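Local structure of putative cytoplasmic protein (Salmonella typhimurium, 2GK3) at residues 19-24 with 60-65. The protein is of unknown function, is probably related to glutamine amidotransferases, and assembles into a hexamer in the cytoplasm of Salmonella typhimurium. Residues are numbered along the deposited sequence; the frame is centred on the assembly and turned at random. Where two conformers were deposited one is given.
Sequences SWHIHM and PAHTVQ
S19 carries the polar half of the contact with residues 60-62. Traced outward, its CB packs against the pyrrolidine of P60, 3.8 Å from P60 CB. With chi1 at 62°, which sets OG between the backbone N and the carbonyl carbon in projection, OG faces A61 N, which donates a hydrogen bond of 3.0 Å to S19 OG. The N-H...O angle of 135° shows that this bond is bent. OG also presses on P60 CB and takes part in a second polar link: water 1 lies 2.6 Å from S19 OG. That water accepts from the backbone, 3.0 Å from H62 N, and is hydrogen-bonded to H62 ND1 as well. One hydroxyl thus serves, directly or through the water, the successive amides of A61 and H62.

Beyond S19, two imidazoles meet. H21 has two conformers, so this pair is less certain than the S19 bonds. In the conformer given, H21 CE1 is 3.4 Å from H62 ND1, which lies in the H21 plane at the ring edge. The planes are inclined at 59° with centroids 5.4 Å apart, which fits an oblique pair and no regular stack. H62 CG sits between its backbone N and carbonyl carbon, which brings the ring over P60 CB; that carbon lies below one face, offset toward the rim.

In the hexamer, the H21 ring stacks on H21 of a third subunit, whose H62 and Y38 also meet the H62 ring. Residues 21-24 pair antiparallel with a strand of a second subunit. The arrangement joins the turn between strand 55-59 and helix 61-67, in a parallel-sheet core consistent with a glutamine amidotransferase-like fold, to the place where strand 12-28 leaves that core to pair with strand 31-40 as a long hairpin arm, extending its sheet across a subunit interface.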
loop_
_atom_site.group_PDB
_atom_site.type_symbol
_atom_site.label_atom_id
_atom_site.label_comp_id
_atom_site.label_asym_id
_atom_site.label_seq_id
_atom_site.Cartn_x
_atom_site.Cartn_y
_atom_site.Cartn_z
ATOM N N SER E 19 13.471 -14.781 3.190
ATOM C CA SER E 19 12.022 -14.844 3.331
ATOM C C SER E 19 11.402 -13.479 3.103
ATOM O O SER E 19 12.056 -12.458 3.300
ATOM C CB SER E 19 11.643 -15.374 4.711
ATOM O OG SER E 19 12.112 -14.514 5.713
ATOM N N TRP E 20 10.144 -13.472 2.678
ATOM C CA TRP E 20 9.442 -12.230 2.421
ATOM C C TRP E 20 7.923 -12.400 2.506
ATOM O O TRP E 20 7.407 -13.515 2.406
ATOM C CB TRP E 20 9.860 -11.630 1.064
ATOM C CG TRP E 20 9.707 -12.589 -0.049
ATOM C CD1 TRP E 20 8.554 -12.864 -0.730
ATOM C CD2 TRP E 20 10.720 -13.423 -0.625
ATOM N NE1 TRP E 20 8.790 -13.810 -1.698
ATOM C CE2 TRP E 20 10.109 -14.173 -1.651
ATOM C CE3 TRP E 20 12.083 -13.604 -0.380
ATOM C CZ2 TRP E 20 10.812 -15.094 -2.425
ATOM C CZ3 TRP E 20 12.776 -14.512 -1.139
ATOM C CH2 TRP E 20 12.144 -15.249 -2.149
ATOM N N HIS E 21 7.226 -11.270 2.659
ATOM C CA HIS E 21 5.769 -11.207 2.795
ATOM C C HIS E 21 5.214 -10.218 1.755
ATOM O O HIS E 21 5.226 -9.003 1.994
ATOM C CB HIS E 21 5.392 -10.689 4.202
ATOM C CG HIS E 21 5.478 -11.709 5.300
ATOM N ND1 HIS E 21 6.592 -11.856 6.098
ATOM C CD2 HIS E 21 4.563 -12.586 5.777
ATOM C CE1 HIS E 21 6.374 -12.802 6.996
ATOM N NE2 HIS E 21 5.149 -13.262 6.822
ATOM N N ILE E 22 4.726 -10.705 0.611
ATOM C CA ILE E 22 4.197 -9.793 -0.413
ATOM C C ILE E 22 2.770 -9.426 -0.078
ATOM O O ILE E 22 1.943 -10.293 0.195
ATOM C CB ILE E 22 4.248 -10.334 -1.879
ATOM C CG1 ILE E 22 5.666 -10.733 -2.301
ATOM C CG2 ILE E 22 3.725 -9.289 -2.856
ATOM C CD1 ILE E 22 5.899 -12.214 -2.226
ATOM N N HIS E 23 2.495 -8.127 -0.089
ATOM C CA HIS E 23 1.141 -7.657 -0.206
ATOM C C HIS E 23 0.902 -7.301 -1.674
ATOM O O HIS E 23 1.607 -6.474 -2.220
ATOM C CB HIS E 23 0.920 -6.463 0.705
ATOM C CG HIS E 23 -0.498 -5.992 0.728
ATOM N ND1 HIS E 23 -1.540 -6.799 1.136
ATOM C CD2 HIS E 23 -1.049 -4.807 0.371
ATOM C CE1 HIS E 23 -2.674 -6.128 1.032
ATOM N NE2 HIS E 23 -2.404 -4.916 0.572
HETATM N N MSE E 24 -0.063 -7.953 -2.323
HETATM C CA MSE E 24 -0.410 -7.618 -3.728
HETATM C C MSE E 24 -1.718 -6.907 -3.828
HETATM O O MSE E 24 -2.747 -7.456 -3.449
HETATM C CB MSE E 24 -0.598 -8.848 -4.586
HETATM C CG MSE E 24 0.511 -9.794 -4.623
HETATM SE SE MSE E 24 0.230 -10.939 -6.130
HETATM C CE MSE E 24 1.460 -12.184 -5.394
ATOM N N PRO E 60 14.248 -16.935 9.367
ATOM C CA PRO E 60 13.668 -15.991 8.412
ATOM C C PRO E 60 13.777 -14.560 8.942
ATOM O O PRO E 60 13.892 -14.359 10.151
ATOM C CB PRO E 60 12.203 -16.409 8.330
ATOM C CG PRO E 60 12.128 -17.792 8.921
ATOM C CD PRO E 60 13.276 -17.943 9.844
ATOM N N ALA E 61 13.736 -13.582 8.041
ATOM C CA ALA E 61 13.753 -12.162 8.413
ATOM C C ALA E 61 12.828 -11.776 9.581
ATOM O O ALA E 61 13.264 -11.079 10.503
ATOM C CB ALA E 61 13.466 -11.298 7.200
ATOM N N HIS E 62 11.569 -12.223 9.554
ATOM C CA HIS E 62 10.627 -11.872 10.639
ATOM C C HIS E 62 11.121 -12.300 12.019
ATOM O O HIS E 62 10.884 -11.603 13.005
ATOM C CB HIS E 62 9.155 -12.294 10.364
ATOM C CG HIS E 62 8.949 -13.765 10.163
ATOM N ND1 HIS E 62 8.681 -14.315 8.927
ATOM C CD2 HIS E 62 8.963 -14.799 11.036
ATOM C CE1 HIS E 62 8.542 -15.620 9.043
ATOM N NE2 HIS E 62 8.727 -15.942 10.309
ATOM N N THR E 63 11.853 -13.407 12.080
ATOM C CA THR E 63 12.358 -13.931 13.347
ATOM C C THR E 63 13.518 -13.097 13.917
ATOM O O THR E 63 13.735 -13.087 15.123
ATOM C CB THR E 63 12.791 -15.408 13.180
ATOM O OG1 THR E 63 11.704 -16.149 12.627
ATOM C CG2 THR E 63 13.199 -16.035 14.497
ATOM N N VAL E 64 14.288 -12.433 13.055
ATOM C CA VAL E 64 15.281 -11.465 13.515
ATOM C C VAL E 64 14.588 -10.295 14.242
ATOM O O VAL E 64 15.073 -9.844 15.277
ATOM C CB VAL E 64 16.168 -10.951 12.339
ATOM C CG1 VAL E 64 17.085 -9.778 12.776
ATOM C CG2 VAL E 64 16.993 -12.091 11.746
ATOM N N GLN E 65 13.455 -9.835 13.697
ATOM C CA GLN E 65 12.636 -8.754 14.271
ATOM C C GLN E 65 12.113 -9.049 15.680
ATOM O O GLN E 65 12.197 -8.195 16.552
ATOM C CB GLN E 65 11.436 -8.424 13.371
ATOM C CG GLN E 65 11.754 -7.914 11.984
ATOM C CD GLN E 65 10.562 -7.188 11.340
ATOM O OE1 GLN E 65 9.506 -7.785 11.092
ATOM N NE2 GLN E 65 10.736 -5.895 11.055
HETATM O O HOH W 1 10.422 -12.837 6.829
#